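Local coordinates for protein polyphosphate kinase (Porphyromonas gingivalis, PDB 2O8R) that probably catalyses the reversible transfer of the terminal phosphate of ATP onto a long-chain polyphosphate, using magnesium as cofactor, at residues Ile600-Asn605 with Asp644-Gln649; Arg536-Leu541 with Ile648-Asn653; Arg133-Glu138 with Leu217-Pro222. The protein carries 3 engineered substitutions. All blocks are in the same frame, centred on the assembly; numbering follows the deposited sequence.

Contact 1 (Ile600-Asn605 with Asp644-Gln649); sequences IWCFHN and DILEIQ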
loop_
_atom_site.group_PDB
_atom_site.type_symbol
_atom_site.label_atom_id
_atom_site.label_comp_id
_atom_site.label_asym_id
_atom_site.label_seq_id
_atom_site.Cartn_x
_atom_site.Cartn_y
_atom_site.Cartn_z
ATOM N N ILE A 600 -24.789 10.282 -19.134
ATOM C CA ILE A 600 -25.298 10.039 -20.485
ATOM C C ILE A 600 -26.445 10.987 -20.822
ATOM O O ILE A 600 -27.311 11.233 -19.983
ATOM C CB ILE A 600 -25.782 8.579 -20.635
ATOM C CG1 ILE A 600 -24.591 7.614 -20.605
ATOM C CG2 ILE A 600 -26.596 8.410 -21.920
ATOM C CD1 ILE A 600 -24.962 6.128 -20.679
ATOM N N TRP A 601 -26.447 11.530 -22.037
ATOM C CA TRP A 601 -27.518 12.442 -22.455
ATOM C C TRP A 601 -28.190 11.951 -23.733
ATOM O O TRP A 601 -27.517 11.637 -24.713
ATOM C CB TRP A 601 -27.013 13.878 -22.684
ATOM C CG TRP A 601 -25.956 14.402 -21.739
ATOM C CD1 TRP A 601 -25.813 14.123 -20.399
ATOM C CD2 TRP A 601 -24.924 15.347 -22.059
ATOM N NE1 TRP A 601 -24.744 14.819 -19.881
ATOM C CE2 TRP A 601 -24.179 15.572 -20.876
ATOM C CE3 TRP A 601 -24.551 16.016 -23.231
ATOM C CZ2 TRP A 601 -23.082 16.423 -20.838
ATOM C CZ3 TRP A 601 -23.457 16.880 -23.188
ATOM C CH2 TRP A 601 -22.742 17.075 -22.002
ATOM N N CYS A 602 -29.519 11.896 -23.711
ATOM C CA CYS A 602 -30.320 11.536 -24.874
ATOM C C CYS A 602 -31.314 12.619 -25.202
ATOM O O CYS A 602 -32.187 12.942 -24.396
ATOM C CB CYS A 602 -31.091 10.253 -24.616
ATOM S SG CYS A 602 -30.023 8.942 -24.129
ATOM N N PHE A 603 -31.185 13.175 -26.393
ATOM C CA PHE A 603 -32.163 14.138 -26.885
ATOM C C PHE A 603 -32.974 13.522 -28.022
ATOM O O PHE A 603 -32.406 13.068 -29.021
ATOM C CB PHE A 603 -31.465 15.410 -27.347
ATOM C CG PHE A 603 -30.651 16.091 -26.266
ATOM C CD1 PHE A 603 -31.180 17.157 -25.553
ATOM C CD2 PHE A 603 -29.349 15.678 -25.980
ATOM C CE1 PHE A 603 -30.434 17.797 -24.572
ATOM C CE2 PHE A 603 -28.602 16.315 -25.005
ATOM C CZ PHE A 603 -29.147 17.375 -24.297
ATOM N N HIS A 604 -34.297 13.501 -27.861
ATOM C CA HIS A 604 -35.195 12.857 -28.829
ATOM C C HIS A 604 -35.095 13.401 -30.253
ATOM O O HIS A 604 -35.058 12.616 -31.212
ATOM C CB HIS A 604 -36.640 12.934 -28.364
ATOM C CG HIS A 604 -37.583 12.147 -29.216
ATOM N ND1 HIS A 604 -37.293 10.875 -29.665
ATOM C CD2 HIS A 604 -38.815 12.445 -29.695
ATOM C CE1 HIS A 604 -38.304 10.425 -30.386
ATOM N NE2 HIS A 604 -39.239 11.358 -30.421
ATOM N N ASN A 605 -35.048 14.732 -30.375
ATOM C CA ASN A 605 -34.986 15.419 -31.672
ATOM C C ASN A 605 -35.944 14.850 -32.730
ATOM O O ASN A 605 -35.520 14.378 -33.795
ATOM C CB ASN A 605 -33.551 15.429 -32.187
ATOM C CG ASN A 605 -33.391 16.272 -33.431
ATOM O OD1 ASN A 605 -34.085 17.280 -33.610
ATOM N ND2 ASN A 605 -32.483 15.856 -34.310
ATOM N N ASP A 644 -31.861 1.472 -24.702
ATOM C CA ASP A 644 -32.434 0.245 -24.158
ATOM C C ASP A 644 -32.114 0.175 -22.667
ATOM O O ASP A 644 -33.012 0.018 -21.835
ATOM C CB ASP A 644 -31.851 -0.976 -24.863
ATOM C CG ASP A 644 -32.496 -1.253 -26.202
ATOM O OD1 ASP A 644 -33.620 -0.774 -26.455
ATOM O OD2 ASP A 644 -31.876 -1.975 -27.005
ATOM N N ILE A 645 -30.825 0.337 -22.358
ATOM C CA ILE A 645 -30.288 0.273 -21.006
ATOM C C ILE A 645 -30.937 1.313 -20.094
ATOM O O ILE A 645 -31.464 0.975 -19.022
ATOM C CB ILE A 645 -28.750 0.421 -21.034
ATOM C CG1 ILE A 645 -28.108 -0.870 -21.546
ATOM C CG2 ILE A 645 -28.197 0.768 -19.656
ATOM C CD1 ILE A 645 -26.769 -0.662 -22.190
ATOM N N LEU A 646 -30.935 2.569 -20.534
ATOM C CA LEU A 646 -31.583 3.627 -19.764
ATOM C C LEU A 646 -33.065 3.352 -19.543
ATOM O O LEU A 646 -33.607 3.710 -18.505
ATOM C CB LEU A 646 -31.397 4.973 -20.444
ATOM C CG LEU A 646 -29.949 5.445 -20.453
ATOM C CD1 LEU A 646 -29.903 6.798 -21.071
ATOM C CD2 LEU A 646 -29.349 5.475 -19.045
ATOM N N GLU A 647 -33.710 2.707 -20.514
ATOM C CA GLU A 647 -35.113 2.335 -20.379
ATOM C C GLU A 647 -35.248 1.276 -19.326
ATOM O O GLU A 647 -36.132 1.360 -18.469
ATOM C CB GLU A 647 -35.706 1.851 -21.703
ATOM C CG GLU A 647 -36.131 2.981 -22.623
ATOM C CD GLU A 647 -36.558 2.491 -23.980
ATOM O OE1 GLU A 647 -36.981 1.316 -24.081
ATOM O OE2 GLU A 647 -36.470 3.281 -24.945
ATOM N N ILE A 648 -34.354 0.291 -19.360
ATOM C CA ILE A 648 -34.280 -0.661 -18.249
ATOM C C ILE A 648 -34.168 0.071 -16.906
ATOM O O ILE A 648 -34.885 -0.251 -15.963
ATOM C CB ILE A 648 -33.128 -1.647 -18.406
ATOM C CG1 ILE A 648 -33.277 -2.400 -19.728
ATOM C CG2 ILE A 648 -33.093 -2.593 -17.220
ATOM C CD1 ILE A 648 -32.301 -3.520 -19.938
ATOM N N GLN A 649 -33.300 1.078 -16.821
ATOM C CA GLN A 649 -33.194 1.803 -15.564
ATOM C C GLN A 649 -34.521 2.472 -15.185
ATOM O O GLN A 649 -34.951 2.378 -14.035
ATOM C CB GLN A 649 -32.011 2.782 -15.549
ATOM C CG GLN A 649 -30.654 2.110 -15.750
ATOM C CD GLN A 649 -29.493 2.909 -15.172
ATOM O OE1 GLN A 649 -29.517 4.140 -15.145
ATOM N NE2 GLN A 649 -28.464 2.203 -14.708
#

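Contact 2 (Arg536-Leu541 with Ile648-Asn653); sequences RGYMLL and IQLRDN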
loop_
_atom_site.group_PDB
_atom_site.type_symbol
_atom_site.label_atom_id
_atom_site.label_comp_id
_atom_site.label_asym_id
_atom_site.label_seq_id
_atom_site.Cartn_x
_atom_site.Cartn_y
_atom_site.Cartn_z
ATOM N N ARG A 536 -43.009 15.824 -30.738
ATOM C CA ARG A 536 -42.686 15.350 -29.392
ATOM C C ARG A 536 -41.368 15.956 -28.906
ATOM O O ARG A 536 -40.420 16.095 -29.690
ATOM C CB ARG A 536 -42.620 13.815 -29.358
ATOM C CG ARG A 536 -42.346 13.262 -27.980
ATOM C CD ARG A 536 -42.922 11.877 -27.766
ATOM N NE ARG A 536 -42.713 11.428 -26.389
ATOM C CZ ARG A 536 -41.615 10.809 -25.950
ATOM N NH1 ARG A 536 -40.610 10.554 -26.780
ATOM N NH2 ARG A 536 -41.518 10.438 -24.677
ATOM N N GLY A 537 -41.326 16.340 -27.630
ATOM C CA GLY A 537 -40.119 16.891 -27.011
ATOM C C GLY A 537 -39.687 16.068 -25.814
ATOM O O GLY A 537 -40.317 16.112 -24.753
ATOM N N TYR A 538 -38.608 15.313 -25.976
ATOM C CA TYR A 538 -38.171 14.403 -24.917
ATOM C C TYR A 538 -36.669 14.460 -24.638
ATOM O O TYR A 538 -35.857 14.677 -25.553
ATOM C CB TYR A 538 -38.592 12.971 -25.250
ATOM C CG TYR A 538 -38.287 11.996 -24.153
ATOM C CD1 TYR A 538 -38.972 12.056 -22.937
ATOM C CD2 TYR A 538 -37.298 11.022 -24.317
ATOM C CE1 TYR A 538 -38.696 11.173 -21.918
ATOM C CE2 TYR A 538 -37.011 10.128 -23.301
ATOM C CZ TYR A 538 -37.709 10.212 -22.104
ATOM O OH TYR A 538 -37.435 9.320 -21.100
HETATM N N MSE A 539 -36.308 14.273 -23.366
HETATM C CA MSE A 539 -34.904 14.211 -22.936
HETATM C C MSE A 539 -34.737 13.120 -21.914
HETATM O O MSE A 539 -35.571 12.963 -21.015
HETATM C CB MSE A 539 -34.453 15.530 -22.320
HETATM C CG MSE A 539 -34.323 16.639 -23.331
HETATM SE SE MSE A 539 -33.532 18.261 -22.639
HETATM C CE MSE A 539 -35.021 19.017 -21.690
ATOM N N LEU A 540 -33.656 12.363 -22.052
ATOM C CA LEU A 540 -33.307 11.354 -21.068
ATOM C C LEU A 540 -31.896 11.646 -20.616
ATOM O O LEU A 540 -30.957 11.544 -21.400
ATOM C CB LEU A 540 -33.444 9.954 -21.664
ATOM C CG LEU A 540 -33.300 8.695 -20.795
ATOM C CD1 LEU A 540 -33.620 8.904 -19.321
ATOM C CD2 LEU A 540 -34.157 7.585 -21.357
ATOM N N LEU A 541 -31.760 12.033 -19.351
ATOM C CA LEU A 541 -30.501 12.554 -18.832
ATOM C C LEU A 541 -30.061 11.829 -17.553
ATOM O O LEU A 541 -30.788 11.815 -16.560
ATOM C CB LEU A 541 -30.661 14.032 -18.530
ATOM C CG LEU A 541 -31.010 15.049 -19.600
ATOM C CD1 LEU A 541 -31.224 16.362 -18.885
ATOM C CD2 LEU A 541 -29.890 15.168 -20.624
ATOM N N ILE A 648 -34.354 0.291 -19.360
ATOM C CA ILE A 648 -34.280 -0.661 -18.249
ATOM C C ILE A 648 -34.168 0.071 -16.906
ATOM O O ILE A 648 -34.885 -0.251 -15.963
ATOM C CB ILE A 648 -33.128 -1.647 -18.406
ATOM C CG1 ILE A 648 -33.277 -2.400 -19.728
ATOM C CG2 ILE A 648 -33.093 -2.593 -17.220
ATOM C CD1 ILE A 648 -32.301 -3.520 -19.938
ATOM N N GLN A 649 -33.300 1.078 -16.821
ATOM C CA GLN A 649 -33.194 1.803 -15.564
ATOM C C GLN A 649 -34.521 2.472 -15.185
ATOM O O GLN A 649 -34.951 2.378 -14.035
ATOM C CB GLN A 649 -32.011 2.782 -15.549
ATOM C CG GLN A 649 -30.654 2.110 -15.750
ATOM C CD GLN A 649 -29.493 2.909 -15.172
ATOM O OE1 GLN A 649 -29.517 4.140 -15.145
ATOM N NE2 GLN A 649 -28.464 2.203 -14.708
ATOM N N LEU A 650 -35.192 3.098 -16.151
ATOM C CA LEU A 650 -36.457 3.807 -15.870
ATOM C C LEU A 650 -37.616 2.867 -15.589
ATOM O O LEU A 650 -38.676 3.311 -15.153
ATOM C CB LEU A 650 -36.845 4.739 -17.015
ATOM C CG LEU A 650 -36.018 6.007 -17.172
ATOM C CD1 LEU A 650 -36.495 6.695 -18.426
ATOM C CD2 LEU A 650 -36.126 6.921 -15.935
ATOM N N ARG A 651 -37.397 1.577 -15.843
ATOM C CA ARG A 651 -38.395 0.538 -15.629
ATOM C C ARG A 651 -38.205 -0.127 -14.262
ATOM O O ARG A 651 -39.128 -0.797 -13.772
ATOM C CB ARG A 651 -38.304 -0.506 -16.748
ATOM C CG ARG A 651 -39.582 -1.294 -17.032
ATOM C CD ARG A 651 -39.354 -2.364 -18.113
ATOM N NE ARG A 651 -38.588 -1.828 -19.239
ATOM C CZ ARG A 651 -37.857 -2.564 -20.071
ATOM N NH1 ARG A 651 -37.791 -3.882 -19.913
ATOM N NH2 ARG A 651 -37.186 -1.987 -21.057
ATOM N N ASP A 652 -37.019 0.070 -13.657
ATOM C CA ASP A 652 -36.675 -0.484 -12.333
ATOM C C ASP A 652 -37.729 -0.206 -11.284
ATOM O O ASP A 652 -37.988 0.953 -10.951
ATOM C CB ASP A 652 -35.349 0.082 -11.819
ATOM C CG ASP A 652 -34.899 -0.557 -10.485
ATOM O OD1 ASP A 652 -33.839 -1.195 -10.476
ATOM O OD2 ASP A 652 -35.590 -0.441 -9.447
ATOM N N ASN A 653 -38.316 -1.270 -10.749
ATOM C CA ASN A 653 -39.239 -1.152 -9.611
ATOM C C ASN A 653 -38.735 -1.754 -8.299
ATOM O O ASN A 653 -39.538 -1.959 -7.389
ATOM C CB ASN A 653 -40.591 -1.790 -9.943
ATOM C CG ASN A 653 -40.454 -3.143 -10.608
ATOM O OD1 ASN A 653 -39.424 -3.802 -10.508
ATOM N ND2 ASN A 653 -41.498 -3.564 -11.299
#

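Contact 3 (Arg133-Glu138 with Leu217-Pro222); sequences RFFHEE and LDVVFP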
loop_
_atom_site.group_PDB
_atom_site.type_symbol
_atom_site.label_atom_id
_atom_site.label_comp_id
_atom_site.label_asym_id
_atom_site.label_seq_id
_atom_site.Cartn_x
_atom_site.Cartn_y
_atom_site.Cartn_z
ATOM N N ARG A 133 -5.902 -12.939 27.819
ATOM C CA ARG A 133 -4.548 -13.194 27.313
ATOM C C ARG A 133 -4.255 -12.178 26.227
ATOM O O ARG A 133 -3.226 -11.491 26.276
ATOM C CB ARG A 133 -4.403 -14.620 26.774
ATOM C CG ARG A 133 -3.012 -15.214 26.901
ATOM C CD ARG A 133 -2.752 -16.284 25.842
ATOM N NE ARG A 133 -2.294 -15.684 24.586
ATOM C CZ ARG A 133 -3.066 -15.400 23.534
ATOM N NH1 ARG A 133 -4.368 -15.670 23.549
ATOM N NH2 ARG A 133 -2.529 -14.846 22.453
ATOM N N PHE A 134 -5.208 -12.062 25.295
ATOM C CA PHE A 134 -5.116 -11.187 24.122
ATOM C C PHE A 134 -4.856 -9.762 24.538
ATOM O O PHE A 134 -3.946 -9.113 24.016
ATOM C CB PHE A 134 -6.414 -11.246 23.325
ATOM C CG PHE A 134 -6.356 -10.568 21.972
ATOM C CD1 PHE A 134 -5.753 -11.189 20.891
ATOM C CD2 PHE A 134 -6.962 -9.334 21.770
ATOM C CE1 PHE A 134 -5.732 -10.586 19.651
ATOM C CE2 PHE A 134 -6.938 -8.726 20.527
ATOM C CZ PHE A 134 -6.332 -9.356 19.469
ATOM N N PHE A 135 -5.652 -9.276 25.485
ATOM C CA PHE A 135 -5.437 -7.944 25.983
ATOM C C PHE A 135 -4.015 -7.826 26.499
ATOM O O PHE A 135 -3.297 -6.905 26.107
ATOM C CB PHE A 135 -6.424 -7.541 27.071
ATOM C CG PHE A 135 -6.118 -6.204 27.654
ATOM C CD1 PHE A 135 -6.479 -5.045 26.978
ATOM C CD2 PHE A 135 -5.411 -6.092 28.842
ATOM C CE1 PHE A 135 -6.178 -3.787 27.497
ATOM C CE2 PHE A 135 -5.104 -4.840 29.366
ATOM C CZ PHE A 135 -5.494 -3.681 28.690
ATOM N N HIS A 136 -3.596 -8.768 27.341
ATOM C CA HIS A 136 -2.251 -8.689 27.922
ATOM C C HIS A 136 -1.138 -8.782 26.890
ATOM O O HIS A 136 -0.275 -7.914 26.846
ATOM C CB HIS A 136 -2.056 -9.688 29.073
ATOM C CG HIS A 136 -2.666 -9.232 30.367
ATOM N ND1 HIS A 136 -3.981 -9.480 30.701
ATOM C CD2 HIS A 136 -2.153 -8.508 31.389
ATOM C CE1 HIS A 136 -4.248 -8.943 31.877
ATOM N NE2 HIS A 136 -3.155 -8.344 32.316
ATOM N N GLU A 137 -1.168 -9.791 26.031
ATOM C CA GLU A 137 -0.046 -9.993 25.118
ATOM C C GLU A 137 -0.107 -9.132 23.862
ATOM O O GLU A 137 0.931 -8.788 23.305
ATOM C CB GLU A 137 0.079 -11.460 24.710
ATOM C CG GLU A 137 0.355 -12.442 25.827
ATOM C CD GLU A 137 0.378 -13.884 25.325
ATOM O OE1 GLU A 137 0.009 -14.121 24.149
ATOM O OE2 GLU A 137 0.766 -14.784 26.100
ATOM N N GLU A 138 -1.310 -8.791 23.406
ATOM C CA GLU A 138 -1.464 -8.150 22.094
ATOM C C GLU A 138 -1.949 -6.692 22.103
ATOM O O GLU A 138 -1.440 -5.870 21.347
ATOM C CB GLU A 138 -2.385 -8.988 21.206
ATOM C CG GLU A 138 -1.903 -10.407 20.974
ATOM C CD GLU A 138 -1.036 -10.547 19.744
ATOM O OE1 GLU A 138 -0.655 -9.517 19.151
ATOM O OE2 GLU A 138 -0.741 -11.699 19.362
ATOM N N LEU A 217 -9.638 -2.302 31.843
ATOM C CA LEU A 217 -9.139 -0.993 32.228
ATOM C C LEU A 217 -8.515 -1.027 33.617
ATOM O O LEU A 217 -7.583 -0.270 33.904
ATOM C CB LEU A 217 -10.264 0.046 32.170
ATOM C CG LEU A 217 -10.697 0.550 30.789
ATOM C CD1 LEU A 217 -11.978 1.334 30.882
ATOM C CD2 LEU A 217 -9.607 1.401 30.175
ATOM N N ASP A 218 -9.012 -1.934 34.458
ATOM C CA ASP A 218 -8.492 -2.127 35.813
ATOM C C ASP A 218 -7.015 -2.521 35.874
ATOM O O ASP A 218 -6.347 -2.208 36.853
ATOM C CB ASP A 218 -9.333 -3.142 36.583
ATOM C CG ASP A 218 -9.670 -4.355 35.757
ATOM O OD1 ASP A 218 -10.586 -4.263 34.904
ATOM O OD2 ASP A 218 -9.021 -5.399 35.962
ATOM N N VAL A 219 -6.496 -3.182 34.839
ATOM C CA VAL A 219 -5.066 -3.512 34.811
ATOM C C VAL A 219 -4.223 -2.311 34.370
ATOM O O VAL A 219 -3.038 -2.194 34.717
ATOM C CB VAL A 219 -4.739 -4.798 33.977
ATOM C CG1 VAL A 219 -5.968 -5.703 33.834
ATOM C CG2 VAL A 219 -4.159 -4.464 32.624
ATOM N N VAL A 220 -4.856 -1.410 33.625
ATOM C CA VAL A 220 -4.191 -0.223 33.098
ATOM C C VAL A 220 -4.114 0.837 34.196
ATOM O O VAL A 220 -3.131 1.580 34.311
ATOM C CB VAL A 220 -4.935 0.304 31.850
ATOM C CG1 VAL A 220 -4.378 1.631 31.388
ATOM C CG2 VAL A 220 -4.849 -0.717 30.729
ATOM N N PHE A 221 -5.141 0.873 35.032
ATOM C CA PHE A 221 -5.173 1.817 36.134
ATOM C C PHE A 221 -5.312 1.098 37.479
ATOM O O PHE A 221 -6.367 1.169 38.114
ATOM C CB PHE A 221 -6.327 2.798 35.930
ATOM C CG PHE A 221 -6.298 3.509 34.601
ATOM C CD1 PHE A 221 -5.520 4.648 34.426
ATOM C CD2 PHE A 221 -7.054 3.043 33.529
ATOM C CE1 PHE A 221 -5.496 5.310 33.203
ATOM C CE2 PHE A 221 -7.038 3.700 32.313
ATOM C CZ PHE A 221 -6.250 4.838 32.148
ATOM N N PRO A 222 -4.247 0.404 37.923
ATOM C CA PRO A 222 -4.350 -0.390 39.146
ATOM C C PRO A 222 -4.695 0.432 40.394
ATOM O O PRO A 222 -5.454 -0.028 41.244
ATOM C CB PRO A 222 -2.956 -1.005 39.279
ATOM C CG PRO A 222 -2.071 -0.114 38.488
ATOM C CD PRO A 222 -2.899 0.307 37.335
#

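Contact 1 (Ile600-Asn605 with Asp644-Gln649)
L646 reaches from helix 636-651 to the strand 600-603 and places one methyl, CD1, against both I600 and C602. L646 CD1 lies 3.8 Å from I600 CG2 and 3.7 Å from C602 SG, so a single branch of the leucine carries the whole apolar contact. The leucine is extended: with chi2 at -177°, CA, CB, CG and CD1 run in a zigzag that sends CD1 out to the strand, while CD2 turns aside. On the strand, I600 uses its short branch. CG2 stands anti to the backbone N and meets the leucine, whereas CG1 sits beside that N (chi1 -69°) and carries CD1 off in another direction. The two aliphatic chains meet at a slant. C602, two residues along the same strand face, presents its sulfur to the methyl as an apolar surface. All three residues are buried. The strand belongs to the mixed sheet of the second C-terminal domain, a member of the phospholipase D-like clan, whose core has helices packed on both sides of the sheet. L646 lies against one face; on the other, F603 packs on L523 and E527 of helix 516-532, and W601 meets the ring of W618. Polar links lie beside the apolar patch: Q649, one turn further along the helix, hydrogen-bonds through OE1 to K542 and through NE2 to E596. About 10 Å separates the side chains of I600 and H597, a predicted ATP-binding residue.

Contact 2 (Arg536-Leu541 with Ile648-Asn653)
L650, near the end of helix 636-651, meets L540 and Y538 of strand 538-543, adding a second patch of helix-on-sheet packing to the phospholipase D-like second C-terminal domain. From L650 CB the side chain leaves the helix with CG beside the backbone N (chi1 -72°). CB and CG only carry the chain outward; neither comes within 4.2 Å of the strand segment. The working atom is CD1, held anti to CA by chi2 at 175°. L650 CD1 fits against the forked end of L540, 3.7 Å from L540 CD1 and 3.9 Å from L540 CD2, the two leucines reaching toward each other tip to tip. CD2, the other branch of L650, makes no such approach to L540 or Y538. Beyond these residues, L650 also packs on D566 and I568, so the same leucine spans 538-543 and the parallel strand 564-569 beside it. Y538 comes to L650 from the opposite direction. Its ring projects from the strand far enough for the hydroxyl to touch the leucine while hydrogen-bonding to OD2 of D566. The phenol thus puts a polar atom at the margin of an apolar contact, with Y538 OH 3.9 Å from L650 CD1.

Contact 3 (Arg133-Glu138 with Leu217-Pro222)
F135 and H136 of helix 125-139 close on V219 and V220 of a short, weakly bonded helical turn at 217-220, within the PHP14-like middle domain of the kinase. The apolar contacts centre on the edge of the F135 ring, which chi1 of 175° swings away from the backbone N and out toward the turn. F135 CE2 lies 3.4 Å from V219 CG2, and F135 CZ is 3.7 Å from V220 CG2, a methyl lying in the plane of the ring. F135 and V219 run antiparallel, side by side, while V220 lies roughly perpendicular to the phenylalanine. The ring of F135 also stacks with that of H216, just before the turn. V220 and L217 pack further onto L182 of strand 178-183, joining the turn to the domain's sheet. Within the helix, R133 NE and E137 OE1, one turn apart, form a salt bridge at 2.8 Å whose hydrogen bond is weak. The second subunit is close by, and its F410 packs on F134 and E138. The imidazole of H136 combines polar and van der Waals roles. ND1 hydrogen-bonds to the backbone O of R132, while the NE2 and CE1 end of the ring meets V219 at a slant, with H136 NE2 4.0 Å from V219 CG2.

How the contacts relate
From the N terminus, contact 3 closes first, joining 133-138 to 217-222 across 78 residues that include several strands of the middle domain's sheet. It is complete before the other two open, and its centre lies about 60 Å from theirs, on the opposite side of the chain's centre. Contact 2 opens next, at 536-541, and contact 1 opens inside its loop, at 600-605. Contact 1 thus lies inside the loop of contact 2, and the closing segments overlap at I648 and Q649 of helix 636-651. Their strands are antiparallel neighbours, linked by a probable hydrogen bond of 2.7 Å between C602 N and L540 O, and the helix spans both.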